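Local coordinates for titin (Homo sapiens, PDB 2J8H), which acts as an elastic protein of muscle, whose A-band region includes tandem immunoglobulin domains joined in a rigid arrangement, at residues 100-105 against 178-183; 72-77 against 94-99; 19-24 against 65-70; 173-178 against 190-195; 148-153 against 162-167. All coordinates share one frame; numbering follows the deposited sequence.

Contact 1 of 5, residues 100-105 against 178-183; sequences AKIHLP and VCAKNR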
# COMPACT_ATOMS: atom_id res chain seq x y z
N ALA A 100 8.57 13.47 6.56
CA ALA A 100 8.60 14.82 5.97
C ALA A 100 8.58 14.68 4.48
O ALA A 100 9.35 13.90 3.93
CB ALA A 100 9.84 15.61 6.41
N LYS A 101 7.73 15.47 3.82
CA LYS A 101 7.57 15.34 2.38
C LYS A 101 7.16 16.66 1.79
O LYS A 101 6.32 17.36 2.34
CB LYS A 101 6.54 14.23 2.07
CG LYS A 101 6.33 13.93 0.59
CD LYS A 101 7.45 13.12 -0.02
CE LYS A 101 7.43 13.15 -1.61
NZ LYS A 101 7.99 14.41 -2.22
N ILE A 102 7.78 17.02 0.68
CA ILE A 102 7.44 18.23 -0.06
C ILE A 102 6.55 17.79 -1.22
O ILE A 102 6.87 16.82 -1.89
CB ILE A 102 8.70 18.91 -0.64
CG1 ILE A 102 9.60 19.45 0.45
CG2 ILE A 102 8.30 20.03 -1.58
CD1 ILE A 102 8.93 20.39 1.40
N HIS A 103 5.46 18.51 -1.43
CA HIS A 103 4.47 18.17 -2.46
C HIS A 103 4.34 19.30 -3.46
O HIS A 103 3.57 20.23 -3.25
CB HIS A 103 3.09 17.99 -1.84
CG HIS A 103 3.04 17.01 -0.72
ND1 HIS A 103 3.24 15.66 -0.90
CD2 HIS A 103 2.81 17.18 0.61
CE1 HIS A 103 3.14 15.04 0.27
NE2 HIS A 103 2.89 15.94 1.19
N LEU A 104 5.05 19.20 -4.57
CA LEU A 104 4.93 20.19 -5.65
C LEU A 104 3.64 19.99 -6.43
O LEU A 104 3.46 18.95 -7.08
CB LEU A 104 6.11 20.07 -6.60
CG LEU A 104 7.51 20.39 -6.08
CD1 LEU A 104 8.50 20.22 -7.26
CD2 LEU A 104 7.60 21.77 -5.44
N PRO A 105 2.73 20.97 -6.40
CA PRO A 105 1.51 20.81 -7.20
C PRO A 105 1.76 20.63 -8.70
O PRO A 105 1.17 19.76 -9.35
CB PRO A 105 0.77 22.12 -6.94
CG PRO A 105 1.29 22.60 -5.64
CD PRO A 105 2.72 22.22 -5.63
N VAL A 178 13.71 23.96 -1.45
CA VAL A 178 12.96 23.89 -0.20
C VAL A 178 13.12 22.47 0.34
O VAL A 178 13.07 21.47 -0.42
CB VAL A 178 11.48 24.25 -0.38
CG1 VAL A 178 10.84 23.39 -1.45
CG2 VAL A 178 10.72 24.18 0.97
N CYS A 179 13.33 22.37 1.65
CA CYS A 179 13.62 21.09 2.26
C CYS A 179 12.81 20.96 3.53
O CYS A 179 12.67 21.93 4.27
CB CYS A 179 15.12 21.01 2.51
SG CYS A 179 15.73 19.49 3.28
N ALA A 180 12.23 19.78 3.75
CA ALA A 180 11.50 19.45 4.97
C ALA A 180 12.21 18.26 5.61
O ALA A 180 12.50 17.28 4.91
CB ALA A 180 10.04 19.11 4.66
N LYS A 181 12.48 18.35 6.91
CA LYS A 181 13.15 17.30 7.68
C LYS A 181 12.39 17.01 8.96
O LYS A 181 12.03 17.93 9.70
CB LYS A 181 14.56 17.72 8.12
CG LYS A 181 15.51 18.18 7.03
CD LYS A 181 16.56 19.19 7.59
CE LYS A 181 17.59 19.60 6.51
NZ LYS A 181 17.06 20.44 5.39
N ASN A 182 12.17 15.73 9.24
CA ASN A 182 11.86 15.29 10.60
C ASN A 182 12.54 13.96 10.85
O ASN A 182 13.38 13.54 10.05
CB ASN A 182 10.34 15.25 10.87
CG ASN A 182 9.60 14.21 10.06
OD1 ASN A 182 10.18 13.37 9.38
ND2 ASN A 182 8.27 14.27 10.14
N ARG A 183 12.19 13.31 11.96
CA ARG A 183 12.83 12.08 12.34
C ARG A 183 12.60 10.93 11.38
O ARG A 183 13.34 9.96 11.40
CB ARG A 183 12.41 11.67 13.78
CG ARG A 183 10.92 11.29 13.93
CD ARG A 183 10.59 10.85 15.34
NE ARG A 183 10.80 11.93 16.32
CZ ARG A 183 10.45 11.86 17.60
NH1 ARG A 183 9.87 10.76 18.08
NH2 ARG A 183 10.70 12.89 18.41
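Ala100 and Ala180 meet methyl to methyl where the two sheets of an immunoglobulin I-set sandwich close on each other beside the junction of the tandem. The CB atoms of Ala100 and Ala180 lie 3.9 Å apart, consistent with the close approach of the axes of strands 100-102 and 178-182, 5.8 Å. The strands run nearly antiparallel, yet they belong to different sheets. Ile102 packs on the same methyl, its CD1 3.7 Å from CB of Ala180. A chi1 of -66° puts CG2 of Ile102 opposite its backbone N, from where it faces CG1 of Val178 at 4.2 Å. A second shell backs this apolar seam: Ile126 and Phe128 lie against Ile102, Ile136 against Ala180 and Trp138 against Val178. Lys101 points the other way and joins Asp187 in a salt bridge, while the same carboxylate receives the backbone N of Ile102. At the end of the seam, Asn182 is fixed by bonds from its ND2 to the carbonyls of Pro132 and Val98. Its OD1 accepts from Phe184 N and also from Ala100 N at 3.2 Å, a bent bond (139°) whose donor stands above the carbonyl plane of Asn182.

Contact 2 of 5, residues 72-77 against 94-99; sequences DDATVY and LEVEVP
A tyrosine corner, the Greek-key feature common in immunoglobulin domains, organises this contact, in which Tyr77 and Asp73 both lean on Leu94. The hydroxyl of Tyr77 gives a hydrogen bond of 2.7 Å to the carbonyl O of Asp73, four residues earlier. A chi1 of -67° swings the Tyr77 ring to the side of its backbone N and carries it back along its own chain to reach that oxygen. Leu94 approaches the ring at a slant, its CB 3.7 Å from CE1 of Tyr77, and its CD2 lies 3.5 Å from Asp73 O. Replacing the tyrosine by a phenylalanine would probably leave the Asp73 carbonyl without this donor and the bend before the strand less firmly tied. Ala74 forms the centre of an inverse gamma turn, and its methyl meets CG2 of Val96 at 3.8 Å. Beyond the turn, Leu94 N donates almost straight (172°) to Thr75 O at 2.9 Å. The Asp73 carboxylate is engaged in turn by Lys51, in a salt bridge, and by Thr70 N. The contact thus stands at the open end of the hairpin 76-83/86-102, where Leu94 continues inward onto Leu14 and Val16 of strand 14-17 and onto Ile66 of strand 61-66.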
# COMPACT_ATOMS: atom_id res chain seq x y z
N ASP A 72 -5.61 12.97 11.46
CA ASP A 72 -6.91 13.14 12.10
C ASP A 72 -7.21 12.03 13.13
O ASP A 72 -7.98 12.22 14.05
CB ASP A 72 -8.04 13.21 11.07
CG ASP A 72 -9.42 13.41 11.73
OD1 ASP A 72 -9.72 14.54 12.17
OD2 ASP A 72 -10.19 12.42 11.85
N ASP A 73 -6.58 10.87 12.96
CA ASP A 73 -6.76 9.78 13.87
C ASP A 73 -5.80 9.83 15.05
O ASP A 73 -5.93 9.03 15.95
CB ASP A 73 -6.60 8.47 13.12
CG ASP A 73 -7.57 8.35 11.98
OD1 ASP A 73 -8.79 8.52 12.24
OD2 ASP A 73 -7.11 8.13 10.84
N ALA A 74 -4.85 10.75 15.02
CA ALA A 74 -3.81 10.81 16.03
C ALA A 74 -4.36 11.55 17.23
O ALA A 74 -4.28 12.77 17.32
CB ALA A 74 -2.58 11.52 15.48
N THR A 75 -4.95 10.81 18.15
CA THR A 75 -5.54 11.43 19.33
C THR A 75 -5.67 10.37 20.40
O THR A 75 -5.08 9.29 20.29
CB THR A 75 -6.91 12.10 18.99
OG1 THR A 75 -7.36 12.85 20.12
CG2 THR A 75 -7.96 11.06 18.59
N VAL A 76 -6.42 10.67 21.45
CA VAL A 76 -6.62 9.73 22.54
C VAL A 76 -7.92 8.95 22.35
O VAL A 76 -8.92 9.48 21.88
CB VAL A 76 -6.63 10.45 23.91
CG1 VAL A 76 -7.87 11.31 24.05
CG2 VAL A 76 -6.58 9.44 25.04
N TYR A 77 -7.84 7.66 22.67
CA TYR A 77 -8.94 6.73 22.55
C TYR A 77 -9.18 6.14 23.92
O TYR A 77 -8.26 6.09 24.74
CB TYR A 77 -8.60 5.61 21.57
CG TYR A 77 -8.47 6.13 20.16
CD1 TYR A 77 -7.28 6.74 19.73
CD2 TYR A 77 -9.53 6.06 19.28
CE1 TYR A 77 -7.18 7.25 18.44
CE2 TYR A 77 -9.44 6.59 18.01
CZ TYR A 77 -8.25 7.17 17.59
OH TYR A 77 -8.20 7.67 16.30
N LEU A 94 -2.92 7.37 20.06
CA LEU A 94 -2.39 7.02 18.77
C LEU A 94 -1.62 8.24 18.23
O LEU A 94 -2.16 9.33 18.15
CB LEU A 94 -3.53 6.67 17.84
CG LEU A 94 -3.16 6.36 16.39
CD1 LEU A 94 -2.03 5.32 16.26
CD2 LEU A 94 -4.41 5.91 15.66
N GLU A 95 -0.34 8.06 17.91
CA GLU A 95 0.39 9.08 17.21
C GLU A 95 0.65 8.51 15.84
O GLU A 95 0.90 7.32 15.69
CB GLU A 95 1.67 9.42 17.97
CG GLU A 95 1.41 10.46 19.07
CD GLU A 95 2.17 10.20 20.36
OE1 GLU A 95 3.43 10.21 20.34
OE2 GLU A 95 1.48 10.03 21.42
N VAL A 96 0.55 9.35 14.82
CA VAL A 96 0.66 8.89 13.45
C VAL A 96 1.90 9.51 12.87
O VAL A 96 2.06 10.74 12.87
CB VAL A 96 -0.59 9.25 12.61
CG1 VAL A 96 -0.38 8.83 11.14
CG2 VAL A 96 -1.85 8.59 13.20
N GLU A 97 2.78 8.65 12.39
CA GLU A 97 4.07 9.06 11.89
C GLU A 97 3.90 9.38 10.42
O GLU A 97 3.40 8.55 9.65
CB GLU A 97 5.12 7.95 12.05
CG GLU A 97 5.09 7.20 13.40
CD GLU A 97 5.99 5.97 13.39
OE1 GLU A 97 6.14 5.32 12.32
OE2 GLU A 97 6.56 5.67 14.46
N VAL A 98 4.27 10.59 10.04
CA VAL A 98 4.19 11.00 8.64
C VAL A 98 5.57 11.51 8.27
O VAL A 98 6.04 12.51 8.84
CB VAL A 98 3.14 12.11 8.42
CG1 VAL A 98 3.01 12.44 6.94
CG2 VAL A 98 1.78 11.71 9.04
N PRO A 99 6.26 10.81 7.37
CA PRO A 99 7.58 11.28 6.92
C PRO A 99 7.53 12.68 6.35
O PRO A 99 6.53 13.04 5.71
CB PRO A 99 7.94 10.27 5.82
CG PRO A 99 7.21 9.07 6.19
CD PRO A 99 5.90 9.54 6.71

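Contact 3 of 5, residues 19-24 against 65-70; sequences QSNATL and IIASVT
With CG anti to the carbonyl carbon (chi1 -67°), the Asn21 amide turns along the neighbouring chain and brings OD1 to 3.0 Å from Ser68 N. Val69 has CG1 in the corresponding place (chi1 -65°), which sets that branch 3.7 Å from CB of Ala22 and presses the other, CG2, to 3.3 Å from Ser20 O. These groups lie where strands 22-29 and 61-66, the B and E strands of an immunoglobulin sandwich, run together into their loops. The regular part is antiparallel: Ala22 and Ile66 exchange two bonds, Ala22 N to Ile66 O at 2.8 Å and Ile66 N to Ala22 O at 2.7 Å. Thr23 and Ile65 then lie side by side, on the same face as each other. Past Ala67 the pairing leaves the ladder but continues, with Val69 N donating to Ser20 O at 2.7 Å and Gln19 N to Val69 O at 2.8 Å. Ser68, in a left-handed conformation, is the step between the two regimes, and its N is taken by the Asn21 side chain with the donor tilted from the carbonyl plane. Were Asn21 replaced by an alanine, Ser68 N would probably lose this acceptor and the loop at Ser68 be less well fixed to its neighbour. Ala22, Ile66 and Val69 look inward to Leu94, whereas the carbonyl of Asn21 receives Arg17 of a neighbouring subunit. The chemistry is therefore divided: backbone bonds, supplemented by one amide, carry the pairing into irregular chain, while small and branched apolar groups seal its inner side.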
# COMPACT_ATOMS: atom_id res chain seq x y z
N GLN A 19 -1.30 5.93 6.79
CA GLN A 19 -1.96 5.00 5.85
C GLN A 19 -1.95 3.51 6.24
O GLN A 19 -2.53 2.69 5.54
CB GLN A 19 -1.48 5.22 4.40
CG GLN A 19 -1.93 6.59 3.83
CD GLN A 19 -1.39 6.91 2.44
OE1 GLN A 19 -0.59 6.16 1.85
NE2 GLN A 19 -1.81 8.06 1.90
N SER A 20 -1.31 3.15 7.35
CA SER A 20 -1.43 1.82 7.92
C SER A 20 -2.67 1.74 8.79
O SER A 20 -3.31 2.76 9.06
CB SER A 20 -0.20 1.46 8.74
OG SER A 20 0.92 1.26 7.90
N ASN A 21 -3.02 0.53 9.20
CA ASN A 21 -4.13 0.32 10.09
C ASN A 21 -3.56 0.34 11.49
O ASN A 21 -2.48 -0.19 11.73
CB ASN A 21 -4.82 -1.02 9.80
CG ASN A 21 -5.51 -1.04 8.44
OD1 ASN A 21 -5.46 -0.08 7.68
ND2 ASN A 21 -6.14 -2.17 8.13
N ALA A 22 -4.26 0.99 12.41
CA ALA A 22 -3.89 0.97 13.80
C ALA A 22 -4.86 0.01 14.47
O ALA A 22 -6.07 0.08 14.23
CB ALA A 22 -4.00 2.36 14.39
N THR A 23 -4.33 -0.90 15.28
CA THR A 23 -5.16 -1.86 16.02
C THR A 23 -4.89 -1.70 17.48
O THR A 23 -3.76 -1.84 17.92
CB THR A 23 -4.84 -3.29 15.60
OG1 THR A 23 -5.03 -3.39 14.18
CG2 THR A 23 -5.77 -4.29 16.32
N LEU A 24 -5.94 -1.40 18.22
CA LEU A 24 -5.86 -1.22 19.65
C LEU A 24 -6.49 -2.47 20.23
O LEU A 24 -7.59 -2.84 19.82
CB LEU A 24 -6.69 -0.02 20.06
CG LEU A 24 -6.17 1.37 19.71
CD1 LEU A 24 -6.10 1.66 18.24
CD2 LEU A 24 -7.12 2.35 20.29
N ILE A 65 -9.91 -1.75 15.07
CA ILE A 65 -9.05 -1.49 13.94
C ILE A 65 -9.48 -0.18 13.30
O ILE A 65 -10.62 -0.03 12.87
CB ILE A 65 -9.12 -2.62 12.89
CG1 ILE A 65 -8.93 -3.99 13.55
CG2 ILE A 65 -8.06 -2.39 11.77
CD1 ILE A 65 -9.27 -5.19 12.66
N ILE A 66 -8.53 0.76 13.22
CA ILE A 66 -8.72 2.05 12.56
C ILE A 66 -7.94 1.97 11.28
O ILE A 66 -6.73 1.87 11.32
CB ILE A 66 -8.17 3.22 13.39
CG1 ILE A 66 -8.72 3.15 14.82
CG2 ILE A 66 -8.49 4.56 12.74
CD1 ILE A 66 -8.05 4.09 15.78
N ALA A 67 -8.65 2.04 10.16
CA ALA A 67 -8.03 1.85 8.87
C ALA A 67 -7.31 3.08 8.42
O ALA A 67 -7.77 4.22 8.66
CB ALA A 67 -9.08 1.46 7.83
N SER A 68 -6.19 2.85 7.74
CA SER A 68 -5.58 3.89 6.95
C SER A 68 -5.46 5.19 7.72
O SER A 68 -6.12 6.19 7.41
CB SER A 68 -6.39 4.09 5.67
OG SER A 68 -6.29 2.93 4.85
N VAL A 69 -4.63 5.15 8.75
CA VAL A 69 -4.57 6.25 9.68
C VAL A 69 -4.00 7.52 9.07
O VAL A 69 -3.08 7.47 8.26
CB VAL A 69 -3.86 5.88 11.01
CG1 VAL A 69 -4.66 4.84 11.71
CG2 VAL A 69 -2.42 5.41 10.77
N THR A 70 -4.62 8.64 9.42
CA THR A 70 -4.14 9.96 9.06
C THR A 70 -3.93 10.74 10.36
O THR A 70 -4.26 10.25 11.45
CB THR A 70 -5.18 10.68 8.24
OG1 THR A 70 -6.30 10.96 9.07
CG2 THR A 70 -5.62 9.81 7.07

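Contact 4 of 5, residues 173-178 against 190-195; sequences AGFYVV and TVELDV
The ring of Phe175 overlaps the aliphatic stem of Glu192, whose CG lies over one ring face. The two side chains point the same way, and because Glu192 is extended its carboxylate travels along the ring, OE1 coming 3.6 Å from CE2 of Phe175. Ring and carboxylate planes are 34° apart. Thr190 arrives differently, its CG2 near the ring plane at the edge and 4.0 Å from CB of Phe175. Its OG1 branch, held on the side of the backbone N by a chi1 of -62°, instead faces CG2 of Val177 at 3.6 Å. The reverse side of the sheet is apolar: Tyr176 crosses Leu193 at a slant, with CE1 3.9 Å from Leu193 CB. The Tyr176 hydroxyl hydrogen-bonds to the carbonyl O of Asp172, four residues back, a tyrosine corner. Between the two faces runs a regular antiparallel ladder. Tyr176 and Val191 exchange two bonds, the one from Tyr176 N to Val191 O being 2.8 Å and essentially straight. Gly174 and Leu193 form the next such pair, Gly174 N reaching Leu193 O at 2.9 Å, and the backbone angles of Gly174 would jam a side chain against the preceding carbonyl. This F-G hairpin of the second immunoglobulin domain has strand 135-140 beside 174-182 and strand 112-117 beside 185-196. Inside the sandwich, Val191 packs on Ile124 and Ile126 of the facing strand 123-131, while Leu193 meets Val114 and Ala116.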
# COMPACT_ATOMS: atom_id res chain seq x y z
N ALA A 173 15.68 35.56 -10.38
CA ALA A 173 15.68 34.38 -11.20
C ALA A 173 16.70 33.40 -10.67
O ALA A 173 17.79 33.79 -10.21
CB ALA A 173 16.02 34.74 -12.64
N GLY A 174 16.36 32.12 -10.74
CA GLY A 174 17.28 31.08 -10.34
C GLY A 174 16.55 29.89 -9.76
O GLY A 174 15.36 29.74 -9.96
N PHE A 175 17.29 29.07 -9.03
CA PHE A 175 16.81 27.79 -8.53
C PHE A 175 16.73 27.83 -7.03
O PHE A 175 17.74 28.05 -6.36
CB PHE A 175 17.76 26.68 -8.97
CG PHE A 175 17.82 26.50 -10.46
CD1 PHE A 175 18.77 27.16 -11.21
CD2 PHE A 175 16.92 25.67 -11.10
CE1 PHE A 175 18.84 26.99 -12.60
CE2 PHE A 175 16.97 25.49 -12.48
CZ PHE A 175 17.93 26.16 -13.23
N TYR A 176 15.52 27.65 -6.50
CA TYR A 176 15.30 27.72 -5.07
C TYR A 176 15.02 26.30 -4.58
O TYR A 176 14.29 25.55 -5.23
CB TYR A 176 14.13 28.67 -4.77
CG TYR A 176 14.46 30.11 -5.11
CD1 TYR A 176 14.31 30.61 -6.41
CD2 TYR A 176 14.99 30.96 -4.16
CE1 TYR A 176 14.66 31.92 -6.73
CE2 TYR A 176 15.32 32.28 -4.46
CZ TYR A 176 15.16 32.75 -5.74
OH TYR A 176 15.51 34.05 -6.02
N VAL A 177 15.66 25.93 -3.48
CA VAL A 177 15.53 24.60 -2.93
C VAL A 177 14.80 24.71 -1.60
O VAL A 177 15.20 25.48 -0.74
CB VAL A 177 16.91 23.94 -2.75
CG1 VAL A 177 16.75 22.56 -2.14
CG2 VAL A 177 17.65 23.87 -4.09
N VAL A 178 13.71 23.96 -1.45
CA VAL A 178 12.96 23.89 -0.20
C VAL A 178 13.12 22.47 0.34
O VAL A 178 13.07 21.47 -0.42
CB VAL A 178 11.48 24.25 -0.38
CG1 VAL A 178 10.84 23.39 -1.45
CG2 VAL A 178 10.72 24.18 0.97
N THR A 190 13.19 21.41 -5.85
CA THR A 190 13.69 22.64 -6.42
C THR A 190 12.57 23.29 -7.22
O THR A 190 11.76 22.62 -7.85
CB THR A 190 14.88 22.33 -7.32
OG1 THR A 190 15.91 21.77 -6.50
CG2 THR A 190 15.43 23.59 -8.02
N VAL A 191 12.57 24.61 -7.20
CA VAL A 191 11.68 25.43 -8.02
C VAL A 191 12.53 26.42 -8.82
O VAL A 191 13.36 27.13 -8.24
CB VAL A 191 10.74 26.26 -7.12
CG1 VAL A 191 9.84 27.14 -7.95
CG2 VAL A 191 9.94 25.34 -6.22
N GLU A 192 12.36 26.45 -10.13
CA GLU A 192 13.03 27.46 -10.94
C GLU A 192 12.13 28.67 -11.10
O GLU A 192 10.97 28.54 -11.53
CB GLU A 192 13.43 26.95 -12.31
CG GLU A 192 14.12 28.05 -13.11
CD GLU A 192 14.67 27.61 -14.42
OE1 GLU A 192 14.41 26.45 -14.82
OE2 GLU A 192 15.36 28.43 -15.06
N LEU A 193 12.67 29.85 -10.77
CA LEU A 193 11.99 31.11 -10.97
C LEU A 193 12.64 31.79 -12.14
O LEU A 193 13.84 31.91 -12.18
CB LEU A 193 12.14 32.00 -9.73
CG LEU A 193 11.57 33.43 -9.77
CD1 LEU A 193 10.15 33.44 -10.27
CD2 LEU A 193 11.64 34.09 -8.38
N ASP A 194 11.85 32.21 -13.12
CA ASP A 194 12.39 33.08 -14.16
C ASP A 194 11.64 34.38 -14.12
O ASP A 194 10.48 34.43 -13.73
CB ASP A 194 12.33 32.43 -15.53
CG ASP A 194 10.92 32.28 -16.05
OD1 ASP A 194 10.24 31.32 -15.61
OD2 ASP A 194 10.52 33.12 -16.88
N VAL A 195 12.32 35.45 -14.49
CA VAL A 195 11.73 36.78 -14.45
C VAL A 195 11.78 37.38 -15.84
O VAL A 195 12.84 37.43 -16.46
CB VAL A 195 12.47 37.68 -13.44
CG1 VAL A 195 11.83 39.09 -13.42
CG2 VAL A 195 12.46 37.04 -12.05

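Contact 5 of 5, residues 148-153 against 162-167; sequences NGHYQV and LVFPNG
Gln152 and Val163 supply the backbone bonds of this D-E hairpin in the second immunoglobulin domain: Gln152 N reaches Val163 O at 2.9 Å, and Val163 N reaches Gln152 O at 2.7 Å. Pro165 CD packs against the backbone beside them, 3.4 Å from His150 O. Side-chain amides take over where the strands give way to loops. Asn166 ND2 donates to Gly149 O at 2.9 Å, lying in the carbonyl plane on a lone pair, with the acceptor almost exactly in the amide plane. On the facing loop, the bond from His150 N to Asn148 OD1 closes an Asx turn, and that from Tyr151 N, 2.8 Å from Asn148 OD1, extends it to an Asx motif. Phe164 to Gly167 form a type I turn that places Asn166 toward its partner. Aromatic contacts make up the next group. CD2 of His150 sits over the centre of one face of the Tyr151 ring, 3.7 Å above its plane, while Phe164 comes to the edge of that ring. The Tyr151 and Phe164 CE2 atoms are 3.5 Å apart, the planes turned 67° to each other. A chi1 of -54° directs the Tyr151 ring alongside Phe164. His150 NE2 is hydrogen-bonded to Asp172. Among aliphatic groups, Leu162 CD1 touches both Tyr151 CD2 and Val153 CG2, and lies 3.9 Å from each. Asn148 thus fixes its own loop and Asn166 ties the type I turn to it, while rings and leucine provide a hydrophobic underside that meets Tyr176 and Trp138, consistent with a surface hairpin anchored to the domain core.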
# COMPACT_ATOMS: atom_id res chain seq x y z
N ASN A 148 15.22 38.28 5.63
CA ASN A 148 16.09 39.46 5.67
C ASN A 148 15.33 40.61 5.01
O ASN A 148 14.11 40.57 4.94
CB ASN A 148 17.38 39.13 4.93
CG ASN A 148 17.13 38.48 3.57
OD1 ASN A 148 16.10 38.71 2.93
ND2 ASN A 148 18.09 37.68 3.12
N GLY A 149 16.04 41.60 4.48
CA GLY A 149 15.39 42.69 3.75
C GLY A 149 14.85 42.36 2.38
O GLY A 149 14.20 43.19 1.76
N HIS A 150 15.11 41.15 1.91
CA HIS A 150 14.79 40.76 0.55
C HIS A 150 13.72 39.69 0.49
O HIS A 150 12.73 39.83 -0.25
CB HIS A 150 16.07 40.27 -0.14
CG HIS A 150 15.95 40.11 -1.62
ND1 HIS A 150 16.21 41.14 -2.51
CD2 HIS A 150 15.61 39.05 -2.38
CE1 HIS A 150 16.03 40.70 -3.75
NE2 HIS A 150 15.66 39.44 -3.69
N TYR A 151 13.91 38.61 1.24
CA TYR A 151 12.96 37.52 1.23
C TYR A 151 12.11 37.51 2.47
O TYR A 151 12.56 37.90 3.54
CB TYR A 151 13.68 36.16 1.18
CG TYR A 151 14.69 35.93 0.09
CD1 TYR A 151 16.05 35.99 0.34
CD2 TYR A 151 14.28 35.57 -1.18
CE1 TYR A 151 16.98 35.74 -0.65
CE2 TYR A 151 15.20 35.31 -2.17
CZ TYR A 151 16.53 35.38 -1.90
OH TYR A 151 17.42 35.09 -2.91
N GLN A 152 10.89 36.99 2.33
CA GLN A 152 10.11 36.61 3.49
C GLN A 152 9.74 35.14 3.38
O GLN A 152 9.19 34.72 2.36
CB GLN A 152 8.83 37.46 3.63
CG GLN A 152 7.96 37.09 4.83
CD GLN A 152 8.61 37.35 6.15
OE1 GLN A 152 9.18 38.43 6.37
NE2 GLN A 152 8.49 36.40 7.07
N VAL A 153 10.05 34.37 4.41
CA VAL A 153 9.57 32.99 4.48
C VAL A 153 8.32 32.87 5.35
O VAL A 153 8.29 33.33 6.48
CB VAL A 153 10.65 32.06 5.04
CG1 VAL A 153 10.11 30.65 5.17
CG2 VAL A 153 11.88 32.09 4.13
N LEU A 162 7.99 31.01 -0.06
CA LEU A 162 9.06 31.95 -0.16
C LEU A 162 8.50 33.15 -0.88
O LEU A 162 8.07 33.04 -2.04
CB LEU A 162 10.25 31.38 -0.94
CG LEU A 162 11.41 32.36 -1.11
CD1 LEU A 162 11.99 32.74 0.27
CD2 LEU A 162 12.48 31.83 -2.10
N VAL A 163 8.48 34.28 -0.20
CA VAL A 163 7.87 35.48 -0.78
C VAL A 163 8.94 36.54 -1.10
O VAL A 163 9.94 36.71 -0.38
CB VAL A 163 6.81 36.08 0.14
CG1 VAL A 163 6.03 37.19 -0.57
CG2 VAL A 163 5.85 34.99 0.67
N PHE A 164 8.69 37.28 -2.18
CA PHE A 164 9.53 38.40 -2.60
C PHE A 164 8.71 39.67 -2.37
O PHE A 164 8.16 40.21 -3.31
CB PHE A 164 9.88 38.22 -4.09
CG PHE A 164 10.73 37.00 -4.36
CD1 PHE A 164 10.16 35.74 -4.48
CD2 PHE A 164 12.10 37.10 -4.44
CE1 PHE A 164 10.95 34.62 -4.69
CE2 PHE A 164 12.89 35.98 -4.67
CZ PHE A 164 12.30 34.74 -4.78
N PRO A 165 8.59 40.13 -1.11
CA PRO A 165 7.63 41.19 -0.78
C PRO A 165 7.89 42.54 -1.43
O PRO A 165 6.98 43.37 -1.53
CB PRO A 165 7.74 41.29 0.75
CG PRO A 165 9.07 40.77 1.07
CD PRO A 165 9.32 39.68 0.09
N ASN A 166 9.13 42.77 -1.86
CA ASN A 166 9.50 44.03 -2.45
C ASN A 166 9.21 44.04 -3.96
O ASN A 166 9.42 45.05 -4.62
CB ASN A 166 10.99 44.32 -2.25
CG ASN A 166 11.44 44.17 -0.80
OD1 ASN A 166 10.72 44.54 0.14
ND2 ASN A 166 12.66 43.67 -0.62
N GLY A 167 8.75 42.91 -4.49
CA GLY A 167 8.64 42.75 -5.93
C GLY A 167 9.89 42.10 -6.48
O GLY A 167 11.01 42.49 -6.15

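In the fold
Contacts 2 and 3 belong to the first immunoglobulin domain, contacts 4 and 5 to the second, and contact 1 sits where they join. Strand 86-102 serves both contact 1 and contact 2. Contact 1 is the most buried and relies mainly on apolar groups between sheets. Contact 2, partly buried, combines a tyrosine hydroxyl bond to a backbone carbonyl with apolar packing on Leu94. Contacts 3, 4 and 5 all use antiparallel backbone pairing; contact 5, at the surface, adds turns and side-chain amides. Within each domain the pairs interlock: Leu94 touches Ala22, and Tyr176 touches Leu162. Contacts 3 and 5, centres about 41 Å apart, lie on opposite sides of the chain's centre.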